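Local structure of AGR_C_4470p (Agrobacterium tumefaciens str. C58, 2HQV) at residues Ala74-Met79 with His101-Thr106; Ile85-Gln90 with Ser118-His123; Ile132-Arg137 with Glu179-Gly184; Ser146-Asn151 with Met157-Val162. The protein is of unknown function but belongs to the ChuX/HutX haem-utilisation family and so probably takes part in handling haem. All blocks are in the same frame, centred on the assembly; numbering follows the deposited sequence.

Interaction 1: residues Ala74-Met79 with His101-Thr106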
loop_
_atom_site.group_PDB
_atom_site.type_symbol
_atom_site.label_atom_id
_atom_site.label_comp_id
_atom_site.label_asym_id
_atom_site.label_seq_id
_atom_site.Cartn_x
_atom_site.Cartn_y
_atom_site.Cartn_z
ATOM N N ALA A 74 -11.242 18.639 -6.319
ATOM C CA ALA A 74 -11.277 19.864 -5.523
ATOM C C ALA A 74 -10.535 19.678 -4.204
ATOM O O ALA A 74 -9.781 20.555 -3.765
ATOM C CB ALA A 74 -12.723 20.275 -5.247
ATOM N N ILE A 75 -10.751 18.531 -3.573
ATOM C CA ILE A 75 -10.109 18.244 -2.300
ATOM C C ILE A 75 -8.605 18.060 -2.462
ATOM O O ILE A 75 -7.822 18.573 -1.658
ATOM C CB ILE A 75 -10.767 17.015 -1.631
ATOM C CG1 ILE A 75 -12.200 17.389 -1.216
ATOM C CG2 ILE A 75 -9.950 16.556 -0.419
ATOM C CD1 ILE A 75 -13.049 16.229 -0.692
ATOM N N TRP A 76 -8.196 17.343 -3.504
ATOM C CA TRP A 76 -6.773 17.142 -3.751
ATOM C C TRP A 76 -6.098 18.496 -3.996
ATOM O O TRP A 76 -5.046 18.782 -3.435
ATOM C CB TRP A 76 -6.567 16.229 -4.962
ATOM C CG TRP A 76 -5.144 15.880 -5.203
ATOM C CD1 TRP A 76 -4.258 16.548 -6.000
ATOM C CD2 TRP A 76 -4.418 14.788 -4.623
ATOM N NE1 TRP A 76 -3.028 15.941 -5.951
ATOM C CE2 TRP A 76 -3.093 14.862 -5.110
ATOM C CE3 TRP A 76 -4.755 13.761 -3.729
ATOM C CZ2 TRP A 76 -2.103 13.936 -4.745
ATOM C CZ3 TRP A 76 -3.770 12.838 -3.363
ATOM C CH2 TRP A 76 -2.458 12.940 -3.869
ATOM N N ASN A 77 -6.707 19.326 -4.839
ATOM C CA ASN A 77 -6.145 20.644 -5.137
ATOM C C ASN A 77 -6.041 21.461 -3.850
ATOM O O ASN A 77 -5.048 22.150 -3.607
ATOM C CB ASN A 77 -7.024 21.391 -6.146
ATOM C CG ASN A 77 -6.552 22.815 -6.383
ATOM O OD1 ASN A 77 -5.448 23.039 -6.881
ATOM N ND2 ASN A 77 -7.385 23.790 -6.017
ATOM N N GLU A 78 -7.078 21.370 -3.031
ATOM C CA GLU A 78 -7.128 22.075 -1.761
ATOM C C GLU A 78 -5.949 21.653 -0.878
ATOM O O GLU A 78 -5.193 22.492 -0.374
ATOM C CB GLU A 78 -8.449 21.754 -1.054
ATOM C CG GLU A 78 -8.806 22.682 0.077
ATOM C CD GLU A 78 -9.213 24.057 -0.419
ATOM O OE1 GLU A 78 -10.313 24.183 -1.000
ATOM O OE2 GLU A 78 -8.426 25.005 -0.236
HETATM N N MSE A 79 -5.784 20.347 -0.704
HETATM C CA MSE A 79 -4.707 19.838 0.142
HETATM C C MSE A 79 -3.308 20.161 -0.381
HETATM O O MSE A 79 -2.362 20.258 0.396
HETATM C CB MSE A 79 -4.861 18.328 0.338
HETATM C CG MSE A 79 -6.162 17.944 1.035
HETATM SE SE MSE A 79 -6.233 16.050 1.467
HETATM C CE MSE A 79 -6.200 15.319 -0.336
ATOM N N HIS A 101 4.830 17.281 0.143
ATOM C CA HIS A 101 3.763 18.104 -0.407
ATOM C C HIS A 101 3.050 17.239 -1.435
ATOM O O HIS A 101 3.670 16.394 -2.073
ATOM C CB HIS A 101 4.327 19.342 -1.117
ATOM C CG HIS A 101 4.864 20.388 -0.191
ATOM N ND1 HIS A 101 6.022 20.218 0.540
ATOM C CD2 HIS A 101 4.393 21.618 0.133
ATOM C CE1 HIS A 101 6.239 21.298 1.272
ATOM N NE2 HIS A 101 5.266 22.160 1.042
ATOM N N LEU A 102 1.747 17.423 -1.587
ATOM C CA LEU A 102 1.021 16.653 -2.588
ATOM C C LEU A 102 1.261 17.286 -3.954
ATOM O O LEU A 102 1.036 18.487 -4.137
ATOM C CB LEU A 102 -0.472 16.636 -2.271
ATOM C CG LEU A 102 -0.860 15.805 -1.052
ATOM C CD1 LEU A 102 -2.375 15.766 -0.903
ATOM C CD2 LEU A 102 -0.301 14.404 -1.220
ATOM N N PRO A 103 1.731 16.494 -4.935
ATOM C CA PRO A 103 1.988 17.031 -6.274
ATOM C C PRO A 103 0.742 17.090 -7.143
ATOM O O PRO A 103 -0.301 16.535 -6.796
ATOM C CB PRO A 103 3.014 16.057 -6.836
ATOM C CG PRO A 103 2.514 14.756 -6.313
ATOM C CD PRO A 103 2.148 15.081 -4.855
ATOM N N GLU A 104 0.864 17.764 -8.281
ATOM C CA GLU A 104 -0.239 17.883 -9.218
ATOM C C GLU A 104 -0.423 16.525 -9.873
ATOM O O GLU A 104 0.529 15.748 -9.986
ATOM C CB GLU A 104 0.083 18.917 -10.297
ATOM C CG GLU A 104 0.570 20.252 -9.756
ATOM C CD GLU A 104 0.906 21.237 -10.863
ATOM O OE1 GLU A 104 1.673 20.872 -11.779
ATOM O OE2 GLU A 104 0.402 22.376 -10.813
ATOM N N GLY A 105 -1.645 16.237 -10.298
ATOM C CA GLY A 105 -1.904 14.965 -10.937
ATOM C C GLY A 105 -2.605 15.128 -12.271
ATOM O O GLY A 105 -3.295 16.116 -12.503
ATOM N N THR A 106 -2.405 14.157 -13.157
ATOM C CA THR A 106 -3.049 14.153 -14.462
ATOM C C THR A 106 -3.949 12.925 -14.432
ATOM O O THR A 106 -3.712 12.006 -13.648
ATOM C CB THR A 106 -2.027 14.000 -15.599
ATOM O OG1 THR A 106 -1.288 12.784 -15.418
ATOM C CG2 THR A 106 -1.077 15.189 -15.629
HETATM O O HOH W 1 0.398 19.310 0.109
#
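The indole of Trp76 meets the loop 101-106 with one face and one edge. Over the six-membered ring sits CD1 of Leu102, a CH-pi contact in which this methyl lies 4.0 Å from the centroid and only 7° off the normal. At the rim, the carbonyl oxygen of Pro103 lies in the ring plane, where the indole N-H points. This is a helix-to-loop contact of the ChuX/HutX fold: helix 72-79 lies against the six-stranded antiparallel sheet, and 101-106 carries the chain from the outermost strand of that sheet within the chain, 94-100, into strand 105-108 of the small three-stranded one. Trp76 suits the place because it combines a broad apolar surface with a single donor. With CG trans to the backbone N (chi1 -175°) its ring leaves the helix towards the loop, and NE1 finds Pro103 O at 2.9 Å. Leu102 divides its two branches: CD2 reaches Trp76 CH2 at 3.7 Å, whereas CD1, besides covering the ring, touches Met79 CB at 3.8 Å and Met79 CE at 3.9 Å. The bent selenomethionine side chain thus brings its terminal methyl back to the leucine. Elsewhere Phe112 meets the indole edge-to-face, and Met79 also packs on Val147 and Phe149 of the large sheet. Where the helix ends, a water molecule joins the two backbones, donating to the carbonyl of Met79 and accepting from the amide of Leu102. Pro103 O receives the indole N-H almost head-on, the C=O...NE1 angle being 165°.

Interaction 2: residues Ile85-Gln90 with Ser118-His123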
loop_
_atom_site.group_PDB
_atom_site.type_symbol
_atom_site.label_atom_id
_atom_site.label_comp_id
_atom_site.label_asym_id
_atom_site.label_seq_id
_atom_site.Cartn_x
_atom_site.Cartn_y
_atom_site.Cartn_z
ATOM N N ILE A 85 2.357 17.325 4.206
ATOM C CA ILE A 85 1.436 16.483 4.958
ATOM C C ILE A 85 2.050 15.091 5.113
ATOM O O ILE A 85 3.217 14.881 4.787
ATOM C CB ILE A 85 0.053 16.386 4.236
ATOM C CG1 ILE A 85 0.223 16.023 2.754
ATOM C CG2 ILE A 85 -0.666 17.721 4.337
ATOM C CD1 ILE A 85 0.713 14.595 2.477
ATOM N N LEU A 86 1.283 14.140 5.630
ATOM C CA LEU A 86 1.800 12.788 5.762
ATOM C C LEU A 86 0.880 11.844 4.998
ATOM O O LEU A 86 -0.296 11.710 5.324
ATOM C CB LEU A 86 1.879 12.363 7.232
ATOM C CG LEU A 86 2.411 10.936 7.435
ATOM C CD1 LEU A 86 3.839 10.853 6.916
ATOM C CD2 LEU A 86 2.360 10.555 8.915
HETATM N N MSE A 87 1.424 11.222 3.962
HETATM C CA MSE A 87 0.679 10.280 3.146
HETATM C C MSE A 87 0.852 8.882 3.726
HETATM O O MSE A 87 1.971 8.458 4.012
HETATM C CB MSE A 87 1.190 10.315 1.699
HETATM C CG MSE A 87 0.956 9.021 0.932
HETATM SE SE MSE A 87 -0.878 8.655 0.347
HETATM C CE MSE A 87 -1.890 9.005 1.887
ATOM N N ILE A 88 -0.251 8.169 3.918
ATOM C CA ILE A 88 -0.164 6.819 4.463
ATOM C C ILE A 88 -0.982 5.788 3.690
ATOM O O ILE A 88 -2.169 5.978 3.429
ATOM C CB ILE A 88 -0.618 6.763 5.935
ATOM C CG1 ILE A 88 0.227 7.713 6.783
ATOM C CG2 ILE A 88 -0.472 5.330 6.469
ATOM C CD1 ILE A 88 -0.120 7.676 8.263
ATOM N N VAL A 89 -0.322 4.701 3.319
ATOM C CA VAL A 89 -0.957 3.602 2.609
ATOM C C VAL A 89 -0.686 2.413 3.513
ATOM O O VAL A 89 0.436 2.249 3.994
ATOM C CB VAL A 89 -0.318 3.349 1.225
ATOM C CG1 VAL A 89 -0.795 2.003 0.661
ATOM C CG2 VAL A 89 -0.703 4.472 0.257
ATOM N N GLN A 90 -1.704 1.596 3.751
ATOM C CA GLN A 90 -1.556 0.439 4.625
ATOM C C GLN A 90 -2.205 -0.831 4.087
ATOM O O GLN A 90 -3.305 -0.798 3.545
ATOM C CB GLN A 90 -2.130 0.770 6.013
ATOM C CG GLN A 90 -2.474 -0.447 6.871
ATOM C CD GLN A 90 -2.767 -0.079 8.317
ATOM O OE1 GLN A 90 -3.235 1.021 8.605
ATOM N NE2 GLN A 90 -2.502 -1.008 9.232
ATOM N N SER A 118 8.244 16.044 -5.165
ATOM C CA SER A 118 7.868 15.462 -3.883
ATOM C C SER A 118 8.130 13.970 -3.899
ATOM O O SER A 118 8.017 13.324 -4.941
ATOM C CB SER A 118 6.382 15.697 -3.604
ATOM O OG SER A 118 5.941 14.941 -2.486
ATOM N N PRO A 119 8.502 13.403 -2.743
ATOM C CA PRO A 119 8.759 11.962 -2.701
ATOM C C PRO A 119 7.456 11.171 -2.827
ATOM O O PRO A 119 7.476 9.963 -3.041
ATOM C CB PRO A 119 9.429 11.770 -1.345
ATOM C CG PRO A 119 8.817 12.855 -0.506
ATOM C CD PRO A 119 8.837 14.037 -1.457
ATOM N N ILE A 120 6.328 11.860 -2.690
ATOM C CA ILE A 120 5.021 11.215 -2.813
ATOM C C ILE A 120 4.681 11.166 -4.296
ATOM O O ILE A 120 4.402 12.194 -4.904
ATOM C CB ILE A 120 3.914 12.015 -2.084
ATOM C CG1 ILE A 120 4.182 12.026 -0.580
ATOM C CG2 ILE A 120 2.532 11.398 -2.377
ATOM C CD1 ILE A 120 3.201 12.881 0.204
ATOM N N GLY A 121 4.716 9.975 -4.878
ATOM C CA GLY A 121 4.399 9.838 -6.286
ATOM C C GLY A 121 3.769 8.495 -6.603
ATOM O O GLY A 121 3.696 7.610 -5.749
ATOM N N GLY A 122 3.313 8.339 -7.836
ATOM C CA GLY A 122 2.698 7.087 -8.220
ATOM C C GLY A 122 1.381 7.233 -8.942
ATOM O O GLY A 122 1.200 8.143 -9.758
ATOM N N HIS A 123 0.445 6.345 -8.614
ATOM C CA HIS A 123 -0.848 6.325 -9.286
ATOM C C HIS A 123 -1.998 5.966 -8.367
ATOM O O HIS A 123 -1.954 4.943 -7.680
ATOM C CB HIS A 123 -0.791 5.303 -10.416
ATOM C CG HIS A 123 0.452 5.395 -11.238
ATOM N ND1 HIS A 123 0.578 6.259 -12.303
ATOM C CD2 HIS A 123 1.651 4.778 -11.108
ATOM C CE1 HIS A 123 1.803 6.173 -12.794
ATOM N NE2 HIS A 123 2.473 5.281 -12.084
#
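Strand 85-90 and the loop 118-123 approach with their nearest CA atoms, those of Met87 and Ile120, 7.4 Å apart, and no hydrogen bond joins the two backbones. The gap is bridged by apolar side chains. Ile120 extends CD1 towards the strand, where this one methyl meets Met87 CB at 3.6 Å and Ile85 CD1 at 3.8 Å. Ile85 reaches it because its CG1 branch stands between backbone N and carbonyl carbon (chi1 50°), and the two isoleucines cross at about a right angle. From Met87 it is the root of the side chain that touches; beyond CB the selenomethionine bends away towards the neighbouring strand 156-161. Isoleucine suits position 120, since its longer branch spans the distance and carries nothing polar into a buried spot. Just before it, Ser118 forms an ST turn: its OG accepts from the amide of Ile120 at 3.1 Å, and the same hydroxyl bonds His101 O. Further along, Gly121 and His123 pair with an antiparallel strand of the second subunit, while Met87 packs on Leu96 of that subunit. With only methyl and methylene groups meeting, the contact has no directional bond to fix its register, so it rests on shape and the exclusion of water.

Interaction 3: residues Ile132-Arg137 with Glu179-Gly184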
loop_
_atom_site.group_PDB
_atom_site.type_symbol
_atom_site.label_atom_id
_atom_site.label_comp_id
_atom_site.label_asym_id
_atom_site.label_seq_id
_atom_site.Cartn_x
_atom_site.Cartn_y
_atom_site.Cartn_z
ATOM N N ILE A 132 -14.975 10.455 0.473
ATOM C CA ILE A 132 -13.779 11.058 1.045
ATOM C C ILE A 132 -14.232 11.494 2.431
ATOM O O ILE A 132 -15.071 12.386 2.562
ATOM C CB ILE A 132 -13.313 12.270 0.214
ATOM C CG1 ILE A 132 -12.978 11.808 -1.211
ATOM C CG2 ILE A 132 -12.082 12.916 0.868
ATOM C CD1 ILE A 132 -12.797 12.921 -2.190
ATOM N N THR A 133 -13.692 10.846 3.458
ATOM C CA THR A 133 -14.090 11.129 4.834
ATOM C C THR A 133 -13.027 11.813 5.678
ATOM O O THR A 133 -11.905 11.317 5.808
ATOM C CB THR A 133 -14.486 9.829 5.555
ATOM O OG1 THR A 133 -15.399 9.095 4.731
ATOM C CG2 THR A 133 -15.127 10.146 6.913
ATOM N N PHE A 134 -13.412 12.946 6.263
ATOM C CA PHE A 134 -12.530 13.723 7.122
ATOM C C PHE A 134 -12.704 13.174 8.534
ATOM O O PHE A 134 -13.780 13.297 9.127
ATOM C CB PHE A 134 -12.916 15.209 7.070
ATOM C CG PHE A 134 -12.770 15.821 5.709
ATOM C CD1 PHE A 134 -13.688 15.541 4.699
ATOM C CD2 PHE A 134 -11.695 16.659 5.427
ATOM C CE1 PHE A 134 -13.539 16.084 3.427
ATOM C CE2 PHE A 134 -11.530 17.210 4.161
ATOM C CZ PHE A 134 -12.450 16.925 3.152
ATOM N N VAL A 135 -11.646 12.558 9.057
ATOM C CA VAL A 135 -11.678 11.951 10.383
ATOM C C VAL A 135 -10.936 12.807 11.408
ATOM O O VAL A 135 -9.744 13.069 11.278
ATOM C CB VAL A 135 -11.071 10.532 10.325
ATOM C CG1 VAL A 135 -11.179 9.844 11.677
ATOM C CG2 VAL A 135 -11.790 9.717 9.246
ATOM N N ASP A 136 -11.672 13.245 12.424
ATOM C CA ASP A 136 -11.142 14.102 13.479
ATOM C C ASP A 136 -11.490 13.427 14.806
ATOM O O ASP A 136 -12.603 13.567 15.305
ATOM C CB ASP A 136 -11.814 15.483 13.378
ATOM C CG ASP A 136 -11.356 16.453 14.454
ATOM O OD1 ASP A 136 -10.688 16.022 15.423
ATOM O OD2 ASP A 136 -11.674 17.659 14.326
ATOM N N ARG A 137 -10.538 12.686 15.356
ATOM C CA ARG A 137 -10.787 11.983 16.594
ATOM C C ARG A 137 -9.571 11.756 17.454
ATOM O O ARG A 137 -8.425 11.866 17.016
ATOM C CB ARG A 137 -11.422 10.621 16.323
ATOM C CG ARG A 137 -10.613 9.740 15.394
ATOM C CD ARG A 137 -11.324 8.426 15.123
ATOM N NE ARG A 137 -11.231 7.501 16.250
ATOM C CZ ARG A 137 -10.203 6.683 16.472
ATOM N NH1 ARG A 137 -9.167 6.658 15.642
ATOM N NH2 ARG A 137 -10.204 5.899 17.541
ATOM N N GLU A 179 -9.738 21.836 9.228
ATOM C CA GLU A 179 -11.003 22.124 9.902
ATOM C C GLU A 179 -11.952 22.904 8.994
ATOM O O GLU A 179 -13.141 22.603 8.909
ATOM C CB GLU A 179 -10.736 22.920 11.176
ATOM C CG GLU A 179 -9.737 22.253 12.116
ATOM C CD GLU A 179 -9.556 23.023 13.408
ATOM O OE1 GLU A 179 -9.479 24.268 13.343
ATOM O OE2 GLU A 179 -9.482 22.386 14.482
ATOM N N GLU A 180 -11.403 23.906 8.316
ATOM C CA GLU A 180 -12.147 24.754 7.395
ATOM C C GLU A 180 -12.808 23.901 6.307
ATOM O O GLU A 180 -14.014 23.975 6.084
ATOM C CB GLU A 180 -11.172 25.750 6.766
ATOM C CG GLU A 180 -11.781 26.828 5.899
ATOM C CD GLU A 180 -10.712 27.559 5.093
ATOM O OE1 GLU A 180 -9.650 27.886 5.671
ATOM O OE2 GLU A 180 -10.931 27.808 3.887
ATOM N N LEU A 181 -12.009 23.091 5.625
ATOM C CA LEU A 181 -12.531 22.234 4.568
ATOM C C LEU A 181 -13.547 21.222 5.114
ATOM O O LEU A 181 -14.638 21.056 4.549
ATOM C CB LEU A 181 -11.379 21.508 3.871
ATOM C CG LEU A 181 -11.742 20.643 2.665
ATOM C CD1 LEU A 181 -12.437 21.502 1.598
ATOM C CD2 LEU A 181 -10.488 20.007 2.113
ATOM N N ARG A 182 -13.190 20.556 6.216
ATOM C CA ARG A 182 -14.071 19.568 6.848
ATOM C C ARG A 182 -15.405 20.194 7.283
ATOM O O ARG A 182 -16.467 19.623 7.033
ATOM C CB ARG A 182 -13.367 18.926 8.056
ATOM C CG ARG A 182 -14.158 17.812 8.775
ATOM C CD ARG A 182 -15.158 18.330 9.815
ATOM N NE ARG A 182 -14.543 18.657 11.102
ATOM C CZ ARG A 182 -13.837 19.755 11.339
ATOM N NH1 ARG A 182 -13.654 20.640 10.371
ATOM N NH2 ARG A 182 -13.317 19.973 12.539
ATOM N N ASP A 183 -15.351 21.361 7.926
ATOM C CA ASP A 183 -16.578 22.028 8.377
ATOM C C ASP A 183 -17.558 22.254 7.223
ATOM O O ASP A 183 -18.768 22.105 7.388
ATOM C CB ASP A 183 -16.269 23.386 9.021
ATOM C CG ASP A 183 -15.557 23.260 10.347
ATOM O OD1 ASP A 183 -15.636 22.180 10.972
ATOM O OD2 ASP A 183 -14.930 24.257 10.772
ATOM N N GLY A 184 -17.020 22.617 6.061
ATOM C CA GLY A 184 -17.852 22.871 4.896
ATOM C C GLY A 184 -18.697 21.703 4.426
ATOM O O GLY A 184 -19.700 21.893 3.731
#
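Leu181 and Arg182 are the residues of helix 179-184 that meet Phe134, on a strand of the large antiparallel sheet of this ChuX/HutX fold. The C-terminal helix 172-185 packs on that sheet at strand 129-139; the short axes pass 9.3 Å apart with their directions at 120°. Along the helix, Glu179 comes first: it makes no contact with the strand, but its OE2 forms a salt bridge to Arg143, the residue that also binds Asp136 OD2. Leu181 follows, and its CD2 comes to the edge of the Phe134 ring, 3.6 Å from CE2, the two side chains crossing nearly at right angles. A branched apolar residue suits a place against a ring edge; the same side chain also packs on Trp82 and on Glu78. Arg182 serves two purposes. Its root lies over the phenylalanine, with CA over the ring face 4.3 Å from the centroid, while CG presses on Phe134 CB at 3.4 Å. Bends at chi2 and chi3 then fold the chain, so that its guanidinium turns towards Asp136 instead of running straight out. There the carboxylate and guanidinium planes are inclined by 40°. The stronger partner of Asp136 is Arg143. Asp183, next along the helix, lies beside the same guanidinium in a salt-bridge network, although its side chain is less surely placed in the model. Towards the strand, the arginine's reach ends in a weak, charge-assisted hydrogen bond, with Arg182 NH2 3.4 Å from Asp136 OD2.

Interaction 4: residues Ser146-Asn151 with Met157-Val162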
loop_
_atom_site.group_PDB
_atom_site.type_symbol
_atom_site.label_atom_id
_atom_site.label_comp_id
_atom_site.label_asym_id
_atom_site.label_seq_id
_atom_site.Cartn_x
_atom_site.Cartn_y
_atom_site.Cartn_z
ATOM N N SER A 146 -7.237 13.575 9.745
ATOM C CA SER A 146 -6.813 12.994 8.475
ATOM C C SER A 146 -7.951 12.965 7.462
ATOM O O SER A 146 -9.127 13.122 7.811
ATOM C CB SER A 146 -6.281 11.574 8.707
ATOM O OG SER A 146 -7.233 10.781 9.403
ATOM N N VAL A 147 -7.588 12.786 6.198
ATOM C CA VAL A 147 -8.564 12.722 5.123
ATOM C C VAL A 147 -8.461 11.334 4.491
ATOM O O VAL A 147 -7.429 10.966 3.920
ATOM C CB VAL A 147 -8.294 13.806 4.060
ATOM C CG1 VAL A 147 -9.406 13.796 3.010
ATOM C CG2 VAL A 147 -8.201 15.176 4.730
ATOM N N TRP A 148 -9.543 10.571 4.612
ATOM C CA TRP A 148 -9.609 9.214 4.096
ATOM C C TRP A 148 -10.315 9.112 2.745
ATOM O O TRP A 148 -11.492 9.444 2.630
ATOM C CB TRP A 148 -10.367 8.320 5.086
ATOM C CG TRP A 148 -9.702 8.118 6.421
ATOM C CD1 TRP A 148 -8.965 9.029 7.127
ATOM C CD2 TRP A 148 -9.763 6.938 7.231
ATOM N NE1 TRP A 148 -8.562 8.486 8.323
ATOM C CE2 TRP A 148 -9.035 7.204 8.411
ATOM C CE3 TRP A 148 -10.355 5.675 7.069
ATOM C CZ2 TRP A 148 -8.895 6.260 9.435
ATOM C CZ3 TRP A 148 -10.212 4.733 8.089
ATOM C CH2 TRP A 148 -9.484 5.030 9.252
ATOM N N PHE A 149 -9.605 8.653 1.725
ATOM C CA PHE A 149 -10.229 8.460 0.426
ATOM C C PHE A 149 -10.701 7.004 0.463
ATOM O O PHE A 149 -9.892 6.080 0.469
ATOM C CB PHE A 149 -9.222 8.712 -0.699
ATOM C CG PHE A 149 -8.944 10.173 -0.927
ATOM C CD1 PHE A 149 -8.349 10.939 0.071
ATOM C CD2 PHE A 149 -9.339 10.797 -2.108
ATOM C CE1 PHE A 149 -8.150 12.310 -0.096
ATOM C CE2 PHE A 149 -9.148 12.170 -2.289
ATOM C CZ PHE A 149 -8.552 12.928 -1.279
HETATM N N MSE A 150 -12.018 6.819 0.533
HETATM C CA MSE A 150 -12.622 5.486 0.627
HETATM C C MSE A 150 -12.939 4.838 -0.717
HETATM O O MSE A 150 -13.256 5.524 -1.688
HETATM C CB MSE A 150 -13.933 5.553 1.418
HETATM C CG MSE A 150 -13.903 6.404 2.676
HETATM SE SE MSE A 150 -12.659 5.744 3.982
HETATM C CE MSE A 150 -13.382 3.951 4.266
ATOM N N ASN A 151 -12.865 3.510 -0.761
ATOM C CA ASN A 151 -13.199 2.777 -1.976
ATOM C C ASN A 151 -14.634 2.253 -1.829
ATOM O O ASN A 151 -15.279 2.475 -0.802
ATOM C CB ASN A 151 -12.231 1.610 -2.216
ATOM C CG ASN A 151 -12.160 0.647 -1.041
ATOM O OD1 ASN A 151 -13.173 0.325 -0.422
ATOM N ND2 ASN A 151 -10.958 0.170 -0.742
HETATM N N MSE A 157 -8.427 3.854 0.755
HETATM C CA MSE A 157 -7.492 3.656 -0.350
HETATM C C MSE A 157 -6.136 4.172 0.141
HETATM O O MSE A 157 -5.092 3.550 -0.063
HETATM C CB MSE A 157 -7.960 4.461 -1.565
HETATM C CG MSE A 157 -9.303 4.011 -2.122
HETATM SE SE MSE A 157 -9.959 5.258 -3.459
HETATM C CE MSE A 157 -8.593 5.030 -4.798
ATOM N N PHE A 158 -6.178 5.318 0.808
ATOM C CA PHE A 158 -4.996 5.942 1.389
ATOM C C PHE A 158 -5.518 7.025 2.313
ATOM O O PHE A 158 -6.709 7.355 2.272
ATOM C CB PHE A 158 -4.080 6.529 0.304
ATOM C CG PHE A 158 -4.700 7.647 -0.488
ATOM C CD1 PHE A 158 -4.537 8.973 -0.097
ATOM C CD2 PHE A 158 -5.458 7.372 -1.622
ATOM C CE1 PHE A 158 -5.126 10.016 -0.832
ATOM C CE2 PHE A 158 -6.048 8.397 -2.358
ATOM C CZ PHE A 158 -5.882 9.720 -1.961
ATOM N N LYS A 159 -4.636 7.572 3.145
ATOM C CA LYS A 159 -5.025 8.603 4.105
ATOM C C LYS A 159 -4.018 9.747 4.108
ATOM O O LYS A 159 -2.825 9.521 3.997
ATOM C CB LYS A 159 -5.074 8.007 5.517
ATOM C CG LYS A 159 -5.985 6.805 5.680
ATOM C CD LYS A 159 -5.784 6.120 7.034
ATOM C CE LYS A 159 -6.683 4.883 7.157
ATOM N NZ LYS A 159 -6.513 4.164 8.457
ATOM N N ILE A 160 -4.500 10.974 4.241
ATOM C CA ILE A 160 -3.611 12.129 4.302
ATOM C C ILE A 160 -3.770 12.681 5.721
ATOM O O ILE A 160 -4.868 13.073 6.121
ATOM C CB ILE A 160 -4.013 13.242 3.299
ATOM C CG1 ILE A 160 -4.047 12.696 1.868
ATOM C CG2 ILE A 160 -3.038 14.415 3.414
ATOM C CD1 ILE A 160 -2.704 12.176 1.351
ATOM N N PHE A 161 -2.678 12.693 6.476
ATOM C CA PHE A 161 -2.699 13.187 7.842
ATOM C C PHE A 161 -2.124 14.582 7.989
ATOM O O PHE A 161 -1.187 14.956 7.288
ATOM C CB PHE A 161 -1.907 12.247 8.757
ATOM C CG PHE A 161 -2.681 11.056 9.209
ATOM C CD1 PHE A 161 -3.306 11.054 10.450
ATOM C CD2 PHE A 161 -2.815 9.943 8.386
ATOM C CE1 PHE A 161 -4.061 9.959 10.870
ATOM C CE2 PHE A 161 -3.570 8.838 8.797
ATOM C CZ PHE A 161 -4.192 8.851 10.043
ATOM N N VAL A 162 -2.705 15.347 8.909
ATOM C CA VAL A 162 -2.212 16.681 9.217
ATOM C C VAL A 162 -0.952 16.420 10.058
ATOM O O VAL A 162 -0.959 15.563 10.940
ATOM C CB VAL A 162 -3.251 17.472 10.050
ATOM C CG1 VAL A 162 -2.628 18.742 10.610
ATOM C CG2 VAL A 162 -4.443 17.830 9.171
#
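Lys159 runs alongside Trp148 on the adjacent strand, its extended chain passing over one face of the indole. CB lies near Val147 O of the opposing backbone; CG comes above the five-membered ring, about equally far from CD1 and CG of the tryptophan; CD moves on to CE2. CE is then 3.3 Å from the centroid of the six-membered ring, almost on its normal, and NZ lies 3.6 Å from that centroid at 30° off the normal, a cation-pi contact. A lysine suits the position because its methylenes and its charge both find favourable partners on an indole. That ring is steadied by its own strand: Trp148 NE1 donates to Ser146 OG, in the ring plane, at 2.9 Å. Ser146 also sets CB squarely over the Phe161 ring, 3.4 Å from its centroid; the small serine side chain allows this close approach.

On the other face of the sheet, the rings of Phe149 and Phe158 form an offset stack, centroids 4.5 Å apart and planes at 18°. Phe158 points its CZ over the Phe149 ring because its CG stands between the backbone N and carbonyl carbon (chi1 64°). These phenylalanines, with Val147 and Ile160, face helix 72-79. Val147 and Ile160 make a hydrogen-bonded pair through two reciprocal backbone bonds, and Met157 N binds Phe149 O at 2.7 Å. Near the turn, Asn151 OD1 accepts from Gly155 N and its ND2 bonds Asp93 of the second subunit. Antiparallel pairing with a short connection makes this a beta hairpin, in the middle of the six-stranded sheet.

In the fold
Interaction 4 lies nearest the centre of the chain, pairing two middle strands of the large sheet, and it alone of the four is held by a regular series of backbone bonds. Interactions 1 and 3 each set a helix against other parts of the fold: the first is buried and mostly apolar, with one indole N-H bond, while the second is only partly buried and adds a salt-bridge network beside its apolar part. The two meet where Ile75 packs on Ile132 and Phe134. Interaction 2 is buried yet purely apolar, and touches interaction 1 through Leu102, which packs on Ile85 and Ile120. Interactions 2 and 4 adjoin through strands 85-90 and 156-161, and both reach the second subunit.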